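Local coordinates for aminoglycoside 3'-phosphotransferase AphA1-IAB (PDB 4FEX), which phosphorylates kanamycin and related aminoglycosides at the 3'-hydroxyl with ATP, conferring resistance to these antibiotics, at residues 39-44 and 54-59; 50-55 and 99-104; 67-72 and 215-220. One frame throughout, in Å; residues are numbered along the deposited sequence. Where two conformers were deposited one is given.

Contact 1. Residues 39-44 and 54-59. With 0TO (N-(3-chlorophenyl)-6,7-dimethoxyquinazolin-4-amine), chain G.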
loop_
_atom_site.group_PDB
_atom_site.type_symbol
_atom_site.label_atom_id
_atom_site.label_comp_id
_atom_site.label_asym_id
_atom_site.label_seq_id
_atom_site.Cartn_x
_atom_site.Cartn_y
_atom_site.Cartn_z
ATOM N N ALA A 39 -2.940 12.533 5.718
ATOM C CA ALA A 39 -1.778 12.929 6.492
ATOM C C ALA A 39 -0.833 13.846 5.720
ATOM O O ALA A 39 -0.562 13.633 4.537
ATOM C CB ALA A 39 -1.051 11.709 6.995
ATOM N N THR A 40 -0.342 14.874 6.399
ATOM C CA THR A 40 0.697 15.728 5.845
ATOM C C THR A 40 2.037 15.008 5.943
ATOM O O THR A 40 2.426 14.545 7.031
ATOM C CB THR A 40 0.812 17.076 6.608
ATOM O OG1 THR A 40 -0.439 17.782 6.565
ATOM C CG2 THR A 40 1.900 17.938 5.985
ATOM N N ILE A 41 2.741 14.908 4.817
ATOM C CA ILE A 41 4.063 14.289 4.821
ATOM C C ILE A 41 5.181 15.294 4.601
ATOM O O ILE A 41 5.247 15.930 3.561
ATOM C CB ILE A 41 4.194 13.229 3.737
ATOM C CG1 ILE A 41 3.232 12.085 4.006
ATOM C CG2 ILE A 41 5.620 12.727 3.672
ATOM C CD1 ILE A 41 3.498 10.862 3.159
ATOM N N TYR A 42 6.077 15.415 5.572
ATOM C CA TYR A 42 7.257 16.240 5.399
ATOM C C TYR A 42 8.431 15.365 5.032
ATOM O O TYR A 42 8.567 14.265 5.559
ATOM C CB TYR A 42 7.564 17.004 6.676
ATOM C CG TYR A 42 6.396 17.830 7.143
ATOM C CD1 TYR A 42 6.253 19.151 6.751
ATOM C CD2 TYR A 42 5.420 17.277 7.955
ATOM C CE1 TYR A 42 5.172 19.901 7.175
ATOM C CE2 TYR A 42 4.341 18.010 8.376
ATOM C CZ TYR A 42 4.217 19.321 7.993
ATOM O OH TYR A 42 3.122 20.045 8.432
ATOM N N ARG A 43 9.259 15.832 4.104
ATOM C CA ARG A 43 10.503 15.156 3.792
ATOM C C ARG A 43 11.616 15.913 4.478
ATOM O O ARG A 43 11.744 17.118 4.309
ATOM C CB ARG A 43 10.763 15.081 2.284
ATOM C CG ARG A 43 11.862 14.077 1.904
ATOM C CD ARG A 43 11.891 13.783 0.404
ATOM N NE ARG A 43 12.227 14.978 -0.362
ATOM C CZ ARG A 43 13.466 15.359 -0.665
ATOM N NH1 ARG A 43 13.659 16.472 -1.353
ATOM N NH2 ARG A 43 14.512 14.633 -0.287
ATOM N N LEU A 44 12.406 15.195 5.266
ATOM C CA LEU A 44 13.535 15.780 5.967
ATOM C C LEU A 44 14.854 15.401 5.311
ATOM O O LEU A 44 15.189 14.218 5.196
ATOM C CB LEU A 44 13.524 15.362 7.431
ATOM C CG LEU A 44 12.288 15.887 8.149
ATOM C CD1 LEU A 44 11.301 14.758 8.431
ATOM C CD2 LEU A 44 12.682 16.609 9.414
ATOM N N PHE A 54 11.256 10.793 6.875
ATOM C CA PHE A 54 9.895 11.273 6.666
ATOM C C PHE A 54 9.165 11.432 7.984
ATOM O O PHE A 54 9.308 10.613 8.883
ATOM C CB PHE A 54 9.107 10.352 5.739
ATOM C CG PHE A 54 9.537 10.426 4.311
ATOM C CD1 PHE A 54 9.013 11.391 3.466
ATOM C CD2 PHE A 54 10.466 9.540 3.811
ATOM C CE1 PHE A 54 9.409 11.457 2.145
ATOM C CE2 PHE A 54 10.863 9.601 2.502
ATOM C CZ PHE A 54 10.335 10.553 1.665
ATOM N N LEU A 55 8.383 12.492 8.090
ATOM C CA LEU A 55 7.560 12.721 9.251
ATOM C C LEU A 55 6.130 12.803 8.743
ATOM O O LEU A 55 5.808 13.689 7.961
ATOM C CB LEU A 55 7.992 14.026 9.924
ATOM C CG LEU A 55 7.233 14.554 11.141
ATOM C CD1 LEU A 55 7.187 13.534 12.265
ATOM C CD2 LEU A 55 7.892 15.826 11.630
ATOM N N LYS A 56 5.287 11.848 9.130
ATOM C CA LYS A 56 3.871 11.860 8.754
ATOM C C LYS A 56 3.128 12.557 9.887
ATOM O O LYS A 56 3.443 12.320 11.051
ATOM C CB LYS A 56 3.327 10.431 8.572
ATOM C CG LYS A 56 3.077 9.967 7.125
ATOM C CD LYS A 56 1.883 8.997 7.058
ATOM C CE LYS A 56 1.504 8.583 5.623
ATOM N NZ LYS A 56 0.011 8.362 5.383
ATOM N N HIS A 57 2.175 13.438 9.570
ATOM C CA HIS A 57 1.364 14.060 10.623
ATOM C C HIS A 57 -0.110 13.975 10.324
ATOM O O HIS A 57 -0.567 14.400 9.267
ATOM C CB HIS A 57 1.746 15.515 10.882
ATOM C CG HIS A 57 0.831 16.216 11.842
ATOM N ND1 HIS A 57 0.552 17.563 11.759
ATOM C CD2 HIS A 57 0.132 15.757 12.907
ATOM C CE1 HIS A 57 -0.282 17.904 12.726
ATOM N NE2 HIS A 57 -0.558 16.826 13.433
ATOM N N GLY A 58 -0.852 13.425 11.274
ATOM C CA GLY A 58 -2.280 13.274 11.123
ATOM C C GLY A 58 -2.972 13.982 12.264
ATOM O O GLY A 58 -2.526 13.912 13.414
ATOM N N LYS A 59 -4.050 14.695 11.957
ATOM C CA LYS A 59 -4.871 15.228 13.032
ATOM C C LYS A 59 -6.270 14.648 12.973
ATOM O O LYS A 59 -6.650 14.032 11.973
ATOM C CB LYS A 59 -4.859 16.764 13.093
ATOM C CG LYS A 59 -5.574 17.498 11.985
ATOM C CD LYS A 59 -5.280 18.985 12.129
ATOM C CE LYS A 59 -3.765 19.224 12.172
ATOM N NZ LYS A 59 -3.380 20.655 12.350
HETATM C C21 0TO G . 5.334 7.102 5.929
HETATM C C20 0TO G . 6.500 6.374 5.735
HETATM CL CL 0TO G . 7.097 5.320 6.969
HETATM C C18 0TO G . 7.209 6.474 4.538
HETATM C C19 0TO G . 4.912 7.926 4.891
HETATM C C17 0TO G . 5.618 7.997 3.682
HETATM C C7 0TO G . 6.841 7.352 3.522
HETATM N N6 0TO G . 7.463 7.360 2.333
HETATM C C4 0TO G . 8.650 6.788 2.020
HETATM N N5 0TO G . 9.542 6.325 2.927
HETATM C C8 0TO G . 10.733 5.852 2.567
HETATM N N9 0TO G . 11.153 5.869 1.307
HETATM C C2 0TO G . 9.121 6.903 0.721
HETATM C C1 0TO G . 10.357 6.372 0.366
HETATM C C3 0TO G . 8.268 7.391 -0.251
HETATM C C10 0TO G . 8.677 7.424 -1.576
HETATM O O11 0TO G . 7.831 7.936 -2.514
HETATM C C14 0TO G . 6.941 6.884 -2.980
HETATM C C12 0TO G . 9.933 6.933 -1.934
HETATM C C15 0TO G . 10.780 6.404 -0.951
HETATM O O13 0TO G . 10.324 6.975 -3.244
HETATM C C16 0TO G . 11.740 7.201 -3.312
#
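Thr40 and His57 face each other as a hydrogen-bonded antiparallel pair, and Tyr42 and Leu55 repeat the arrangement two residues on. Each pair exchanges two backbone bonds. His57 N reaches Thr40 O at 2.8 Å, while both bonds of the Tyr42-Leu55 pair are nearly straight, that from Tyr42 N to Leu55 O at 169° at the hydrogen. Between these rungs, Phe54 CA and Lys56 CA turn their hydrogens to Tyr42 O and Thr40 O, so each of these carbonyls receives both an N-H and a C-H.

The two strands form a beta hairpin in the five-stranded sheet of the small lobe, in a fold related to that of protein kinases. Lys56 occupies the position expected of the kinases' conserved strand lysine; its NZ makes a long, weak ion pair with Glu69 OE1.

Apolar packing divides between the two faces. Ile41 splits its branches on the ligand side: CG2, anti to the backbone N, lies 3.7 Å from Phe54 CD1, CG1 rests on Lys56 CG, and CD1 reaches C17 of the chlorophenyl ring of the bound anilinoquinazoline. One face of the Phe54 ring is covered by the ligand, with N6 over its centre and 4.0 Å above its plane. On the other side of the sheet, Leu44 CD1 meets Leu55 CB at 3.7 Å, and the Tyr42 ring turns its edge to Leu55 O and His57 CB.

Two polar side chains find their partners outside the two strands. The methylenes of Arg43 run obliquely past Phe54, CG lying 3.6 Å from CE1, before a bend at chi3 (64°) carries the guanidinium, its plane 55° from that of the ring, to a salt bridge with Glu52. His57 NE2 is hydrogen-bonded to Asp94, and its ring stacks with Trp96.

Contact 2. Residues 50-55 and 99-104; sequences APELFL and TTAIPG. With 0TO (N-(3-chlorophenyl)-6,7-dimethoxyquinazolin-4-amine), chain G.
The passage from the small-lobe sheet into the segment that joins the two lobes, the hinge of kinase-like folds, starts where Phe54 pairs with Thr99. This antiparallel, hydrogen-bonded pair exchanges both backbone bonds: Thr99 N bonds to Phe54 O at 2.8 Å, and Phe54 N returns a bond to Thr99 O. One residue further, Leu53 and Thr100 form a non-hydrogen-bonded pair whose side chains diverge, although Leu53 CD2 curls back to 3.7 Å from Thr100 CA. Beyond it the chain is no longer strand. Ala101 N still reaches Glu52 O, but from 41° above the carbonyl plane, with an angle of 143° at the hydrogen.

Ala101 supplies the side-chain packing here. Its CB nestles obliquely against the Phe54 ring, 3.7 Å from CE2, and also meets CG of Glu52. The chi1 of Thr99 (53°) sets OG1 between its backbone N and carbonyl carbon, next to the ligand's chlorine, which CG2 touches as well. Thr100 OG1 is hydrogen-bonded to the backbone N of Thr84.

The ligand's quinazoline comes up to the hinge backbone, N9 standing 3.1 Å from Ile102 N. A heteroaromatic nitrogen facing a hinge N-H, with the end of the sheet alongside, is the arrangement seen when ATP-site inhibitors occupy the nucleotide pocket of protein kinases.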
loop_
_atom_site.group_PDB
_atom_site.type_symbol
_atom_site.label_atom_id
_atom_site.label_comp_id
_atom_site.label_asym_id
_atom_site.label_seq_id
_atom_site.Cartn_x
_atom_site.Cartn_y
_atom_site.Cartn_z
ATOM N N ALA A 50 23.695 12.134 7.937
ATOM C CA ALA A 50 22.379 11.756 8.448
ATOM C C ALA A 50 21.430 11.402 7.312
ATOM O O ALA A 50 21.383 12.096 6.289
ATOM C CB ALA A 50 21.797 12.876 9.292
ATOM N N PRO A 51 20.655 10.324 7.488
ATOM C CA PRO A 51 19.781 9.862 6.406
ATOM C C PRO A 51 18.498 10.698 6.249
ATOM O O PRO A 51 18.004 11.280 7.222
ATOM C CB PRO A 51 19.457 8.418 6.819
ATOM C CG PRO A 51 19.572 8.408 8.302
ATOM C CD PRO A 51 20.587 9.455 8.680
ATOM N N GLU A 52 17.981 10.765 5.024
ATOM C CA GLU A 52 16.687 11.389 4.755
ATOM C C GLU A 52 15.643 10.794 5.702
ATOM O O GLU A 52 15.744 9.628 6.107
ATOM C CB GLU A 52 16.300 11.169 3.285
ATOM C CG GLU A 52 14.914 11.678 2.851
ATOM C CD GLU A 52 14.825 11.965 1.338
ATOM O OE1 GLU A 52 15.586 12.836 0.858
ATOM O OE2 GLU A 52 14.004 11.329 0.629
ATOM N N LEU A 53 14.665 11.601 6.090
ATOM C CA LEU A 53 13.651 11.141 7.023
ATOM C C LEU A 53 12.281 11.571 6.551
ATOM O O LEU A 53 12.150 12.605 5.901
ATOM C CB LEU A 53 13.884 11.724 8.420
ATOM C CG LEU A 53 15.081 11.347 9.299
ATOM C CD1 LEU A 53 14.805 11.798 10.719
ATOM C CD2 LEU A 53 15.371 9.873 9.280
ATOM N N PHE A 54 11.256 10.793 6.875
ATOM C CA PHE A 54 9.895 11.273 6.666
ATOM C C PHE A 54 9.165 11.432 7.984
ATOM O O PHE A 54 9.308 10.613 8.883
ATOM C CB PHE A 54 9.107 10.352 5.739
ATOM C CG PHE A 54 9.537 10.426 4.311
ATOM C CD1 PHE A 54 9.013 11.391 3.466
ATOM C CD2 PHE A 54 10.466 9.540 3.811
ATOM C CE1 PHE A 54 9.409 11.457 2.145
ATOM C CE2 PHE A 54 10.863 9.601 2.502
ATOM C CZ PHE A 54 10.335 10.553 1.665
ATOM N N LEU A 55 8.383 12.492 8.090
ATOM C CA LEU A 55 7.560 12.721 9.251
ATOM C C LEU A 55 6.130 12.803 8.743
ATOM O O LEU A 55 5.808 13.689 7.961
ATOM C CB LEU A 55 7.992 14.026 9.924
ATOM C CG LEU A 55 7.233 14.554 11.141
ATOM C CD1 LEU A 55 7.187 13.534 12.265
ATOM C CD2 LEU A 55 7.892 15.826 11.630
ATOM N N THR A 99 10.187 8.397 10.426
ATOM C CA THR A 99 10.844 7.176 9.953
ATOM C C THR A 99 12.071 7.469 9.089
ATOM O O THR A 99 12.253 8.584 8.598
ATOM C CB THR A 99 9.873 6.306 9.142
ATOM O OG1 THR A 99 9.278 7.101 8.104
ATOM C CG2 THR A 99 8.766 5.765 10.047
ATOM N N THR A 100 12.921 6.471 8.903
ATOM C CA THR A 100 14.048 6.632 8.005
ATOM C C THR A 100 13.519 6.417 6.597
ATOM O O THR A 100 12.498 5.763 6.406
ATOM C CB THR A 100 15.122 5.585 8.270
ATOM O OG1 THR A 100 14.514 4.293 8.237
ATOM C CG2 THR A 100 15.753 5.776 9.638
ATOM N N ALA A 101 14.203 6.966 5.605
ATOM C CA ALA A 101 13.768 6.783 4.232
ATOM C C ALA A 101 14.424 5.569 3.631
ATOM O O ALA A 101 15.541 5.215 3.994
ATOM C CB ALA A 101 14.068 8.011 3.379
ATOM N N ILE A 102 13.706 4.930 2.715
ATOM C CA ILE A 102 14.285 3.909 1.880
ATOM C C ILE A 102 14.775 4.561 0.595
ATOM O O ILE A 102 13.984 5.032 -0.229
ATOM C CB ILE A 102 13.303 2.771 1.616
ATOM C CG1 ILE A 102 12.894 2.155 2.946
ATOM C CG2 ILE A 102 13.940 1.690 0.734
ATOM C CD1 ILE A 102 12.192 0.824 2.803
ATOM N N PRO A 103 16.103 4.614 0.445
ATOM C CA PRO A 103 16.810 5.148 -0.720
ATOM C C PRO A 103 16.433 4.385 -1.964
ATOM O O PRO A 103 16.460 3.159 -1.951
ATOM C CB PRO A 103 18.270 4.833 -0.397
ATOM C CG PRO A 103 18.194 3.633 0.541
ATOM C CD PRO A 103 17.030 3.994 1.408
ATOM N N GLY A 104 16.101 5.091 -3.035
ATOM C CA GLY A 104 15.829 4.432 -4.294
ATOM C C GLY A 104 14.670 5.060 -5.024
ATOM O O GLY A 104 14.219 6.140 -4.660
HETATM C C21 0TO G . 5.334 7.102 5.929
HETATM C C20 0TO G . 6.500 6.374 5.735
HETATM CL CL 0TO G . 7.097 5.320 6.969
HETATM C C18 0TO G . 7.209 6.474 4.538
HETATM C C19 0TO G . 4.912 7.926 4.891
HETATM C C17 0TO G . 5.618 7.997 3.682
HETATM C C7 0TO G . 6.841 7.352 3.522
HETATM N N6 0TO G . 7.463 7.360 2.333
HETATM C C4 0TO G . 8.650 6.788 2.020
HETATM N N5 0TO G . 9.542 6.325 2.927
HETATM C C8 0TO G . 10.733 5.852 2.567
HETATM N N9 0TO G . 11.153 5.869 1.307
HETATM C C2 0TO G . 9.121 6.903 0.721
HETATM C C1 0TO G . 10.357 6.372 0.366
HETATM C C3 0TO G . 8.268 7.391 -0.251
HETATM C C10 0TO G . 8.677 7.424 -1.576
HETATM O O11 0TO G . 7.831 7.936 -2.514
HETATM C C14 0TO G . 6.941 6.884 -2.980
HETATM C C12 0TO G . 9.933 6.933 -1.934
HETATM C C15 0TO G . 10.780 6.404 -0.951
HETATM O O13 0TO G . 10.324 6.975 -3.244
HETATM C C16 0TO G . 11.740 7.201 -3.312
#

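Contact 3. Residues 67-72 and 215-220. With 0TO (N-(3-chlorophenyl)-6,7-dimethoxyquinazolin-4-amine), chain G.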
loop_
_atom_site.group_PDB
_atom_site.type_symbol
_atom_site.label_atom_id
_atom_site.label_comp_id
_atom_site.label_asym_id
_atom_site.label_seq_id
_atom_site.Cartn_x
_atom_site.Cartn_y
_atom_site.Cartn_z
ATOM N N THR A 67 -1.509 6.277 13.367
ATOM C CA THR A 67 -1.261 5.340 14.451
ATOM C C THR A 67 -1.238 3.906 13.934
ATOM O O THR A 67 -0.353 3.110 14.283
ATOM C CB THR A 67 -2.290 5.460 15.597
ATOM O OG1 THR A 67 -2.239 6.771 16.179
ATOM C CG2 THR A 67 -1.968 4.448 16.682
ATOM N N ASP A 68 -2.205 3.582 13.086
ATOM C CA ASP A 68 -2.314 2.240 12.542
ATOM C C ASP A 68 -1.058 1.850 11.769
ATOM O O ASP A 68 -0.654 0.681 11.751
ATOM C CB ASP A 68 -3.540 2.127 11.641
ATOM C CG ASP A 68 -4.843 2.209 12.408
ATOM O OD1 ASP A 68 -4.821 2.097 13.662
ATOM O OD2 ASP A 68 -5.895 2.369 11.745
ATOM N N GLU A 69 -0.434 2.835 11.140
ATOM C CA GLU A 69 0.737 2.571 10.321
ATOM C C GLU A 69 1.955 2.302 11.197
ATOM O O GLU A 69 2.756 1.405 10.918
ATOM C CB GLU A 69 1.007 3.738 9.374
ATOM C CG GLU A 69 2.060 3.425 8.335
ATOM C CD GLU A 69 2.357 4.591 7.407
ATOM O OE1 GLU A 69 1.660 5.637 7.503
ATOM O OE2 GLU A 69 3.294 4.443 6.584
ATOM N N MET A 70 2.092 3.079 12.265
ATOM C CA MET A 70 3.173 2.862 13.220
ATOM C C MET A 70 3.198 1.426 13.763
ATOM O O MET A 70 4.241 0.772 13.758
ATOM C CB MET A 70 3.091 3.886 14.360
ATOM C CG MET A 70 4.269 3.862 15.311
ATOM S SD MET A 70 4.134 2.557 16.541
ATOM C CE MET A 70 2.629 3.070 17.377
ATOM N N VAL A 71 2.058 0.936 14.245
ATOM C CA VAL A 71 2.038 -0.393 14.854
ATOM C C VAL A 71 2.343 -1.476 13.822
ATOM O O VAL A 71 2.921 -2.510 14.141
ATOM C CB VAL A 71 0.698 -0.701 15.556
ATOM C CG1 VAL A 71 0.512 0.207 16.731
ATOM C CG2 VAL A 71 -0.472 -0.552 14.582
ATOM N N ARG A 72 1.969 -1.224 12.579
ATOM C CA ARG A 72 2.181 -2.207 11.540
ATOM C C ARG A 72 3.634 -2.193 11.101
ATOM O O ARG A 72 4.230 -3.258 10.887
ATOM C CB ARG A 72 1.198 -1.997 10.383
ATOM C CG ARG A 72 -0.172 -2.617 10.673
ATOM C CD ARG A 72 -1.329 -1.955 9.931
ATOM N NE ARG A 72 -2.615 -2.580 10.273
ATOM C CZ ARG A 72 -3.347 -2.268 11.345
ATOM N NH1 ARG A 72 -2.946 -1.340 12.211
ATOM N NH2 ARG A 72 -4.487 -2.895 11.563
ATOM N N CYS A 215 9.404 -1.992 1.125
ATOM C CA CYS A 215 8.117 -1.461 0.747
ATOM C C CYS A 215 7.718 -0.403 1.740
ATOM O O CYS A 215 8.253 -0.347 2.840
ATOM C CB CYS A 215 7.068 -2.566 0.698
ATOM S SG CYS A 215 6.616 -3.198 2.290
ATOM N N ILE A 216 6.783 0.443 1.342
ATOM C CA ILE A 216 6.313 1.504 2.205
ATOM C C ILE A 216 4.799 1.480 2.286
ATOM O O ILE A 216 4.139 0.671 1.642
ATOM C CB ILE A 216 6.749 2.878 1.683
ATOM C CG1 ILE A 216 6.151 3.112 0.289
ATOM C CG2 ILE A 216 8.243 2.959 1.622
ATOM C CD1 ILE A 216 6.294 4.542 -0.250
ATOM N N ASP A 217 4.271 2.381 3.097
ATOM C CA ASP A 217 2.846 2.626 3.213
ATOM C C ASP A 217 2.077 1.433 3.792
ATOM O O ASP A 217 1.089 0.957 3.209
ATOM C CB ASP A 217 2.285 3.065 1.860
ATOM C CG ASP A 217 1.282 4.165 1.995
ATOM O OD1 ASP A 217 1.618 5.166 2.672
ATOM O OD2 ASP A 217 0.165 4.014 1.448
ATOM N N VAL A 218 2.513 0.973 4.959
ATOM C CA VAL A 218 2.065 -0.316 5.471
ATOM C C VAL A 218 0.797 -0.233 6.326
ATOM O O VAL A 218 0.437 -1.181 7.026
ATOM C CB VAL A 218 3.199 -0.994 6.255
ATOM C CG1 VAL A 218 4.350 -1.307 5.324
ATOM C CG2 VAL A 218 3.661 -0.089 7.355
ATOM N N GLY A 219 0.101 0.893 6.230
ATOM C CA GLY A 219 -1.025 1.181 7.096
ATOM C C GLY A 219 -2.212 0.242 7.067
ATOM O O GLY A 219 -2.968 0.189 8.038
ATOM N N ARG A 220 -2.399 -0.481 5.967
ATOM C CA ARG A 220 -3.546 -1.383 5.839
ATOM C C ARG A 220 -3.124 -2.827 5.958
ATOM O O ARG A 220 -3.942 -3.724 5.729
ATOM C CB ARG A 220 -4.267 -1.209 4.494
ATOM C CG ARG A 220 -4.745 0.195 4.217
ATOM C CD ARG A 220 -6.118 0.204 3.535
ATOM N NE ARG A 220 -6.590 1.571 3.337
ATOM C CZ ARG A 220 -6.204 2.350 2.330
ATOM N NH1 ARG A 220 -6.681 3.587 2.233
ATOM N NH2 ARG A 220 -5.348 1.896 1.415
HETATM C C21 0TO G . 5.334 7.102 5.929
HETATM C C20 0TO G . 6.500 6.374 5.735
HETATM CL CL 0TO G . 7.097 5.320 6.969
HETATM C C18 0TO G . 7.209 6.474 4.538
HETATM C C19 0TO G . 4.912 7.926 4.891
HETATM C C17 0TO G . 5.618 7.997 3.682
HETATM C C7 0TO G . 6.841 7.352 3.522
HETATM N N6 0TO G . 7.463 7.360 2.333
HETATM C C4 0TO G . 8.650 6.788 2.020
HETATM N N5 0TO G . 9.542 6.325 2.927
HETATM C C8 0TO G . 10.733 5.852 2.567
HETATM N N9 0TO G . 11.153 5.869 1.307
HETATM C C2 0TO G . 9.121 6.903 0.721
HETATM C C1 0TO G . 10.357 6.372 0.366
HETATM C C3 0TO G . 8.268 7.391 -0.251
HETATM C C10 0TO G . 8.677 7.424 -1.576
HETATM O O11 0TO G . 7.831 7.936 -2.514
HETATM C C14 0TO G . 6.941 6.884 -2.980
HETATM C C12 0TO G . 9.933 6.933 -1.934
HETATM C C15 0TO G . 10.780 6.404 -0.951
HETATM O O13 0TO G . 10.324 6.975 -3.244
HETATM C C16 0TO G . 11.740 7.201 -3.312
#
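The Arg72 guanidinium lies obliquely to Gly219 O and to Arg220 C, while its edge takes Asp68 O in plane, through a 3.1 Å bond from NH1. NE bonds to Val221 O, so two backbone carbonyls fix the group's rotation. An extended chain from CG to NE lays CD alongside the loop, 3.3 Å from Gly219 O and 3.5 Å from Val218 O.

Glu69 is the second flat group. Its carboxylate directs OE2 to the ligand's chlorophenyl ring, 3.4 Å from C21; the same OE2 stands 4.3 Å from Asp217 OD1, near but not in contact. With CG anti to the backbone N (chi1 -170°) and the chain extended beyond it, the methylenes cross Val218 at about a right angle, CG lying 4.0 Å from Val218 CG2. The backbones come close here, with Glu69 CA 3.9 Å from Gly219 CA. By position, Glu69 and Asp217 resemble the helix glutamate and the metal-binding aspartate of protein kinases; Asp217 is near Asp199, probably the proton acceptor.

Helix 61-76 lies between the sheet, where Met70 packs on Phe88 of strand 85-90 and Leu97 of strand 94-100, and the loop leaving strand 211-215 for helix 227-236.

Contacts 1 and 2 share strand 53-59, pairing it on one side with strand 40-45 and on the other with strand 94-100; both rest on backbone ladders, and a probable hydrogen bond from Leu44 N to Leu53 O joins them. Contact 1 is the most buried, whereas contact 2 runs from strand into the partly exposed hinge. Contact 3, also partly buried, lies closest to the chain centre and differs in kind: helix meets loop through methylenes, carbonyls and carboxylates, without strand pairing. Lys56 of contact 1 touches Glu69 of contact 3, linking sheet to helix. All three border the same ligand: contact 1 supplies an apolar and aromatic cover, contact 2 hinge backbone and a threonine, and contact 3 a carboxylate and Ile216.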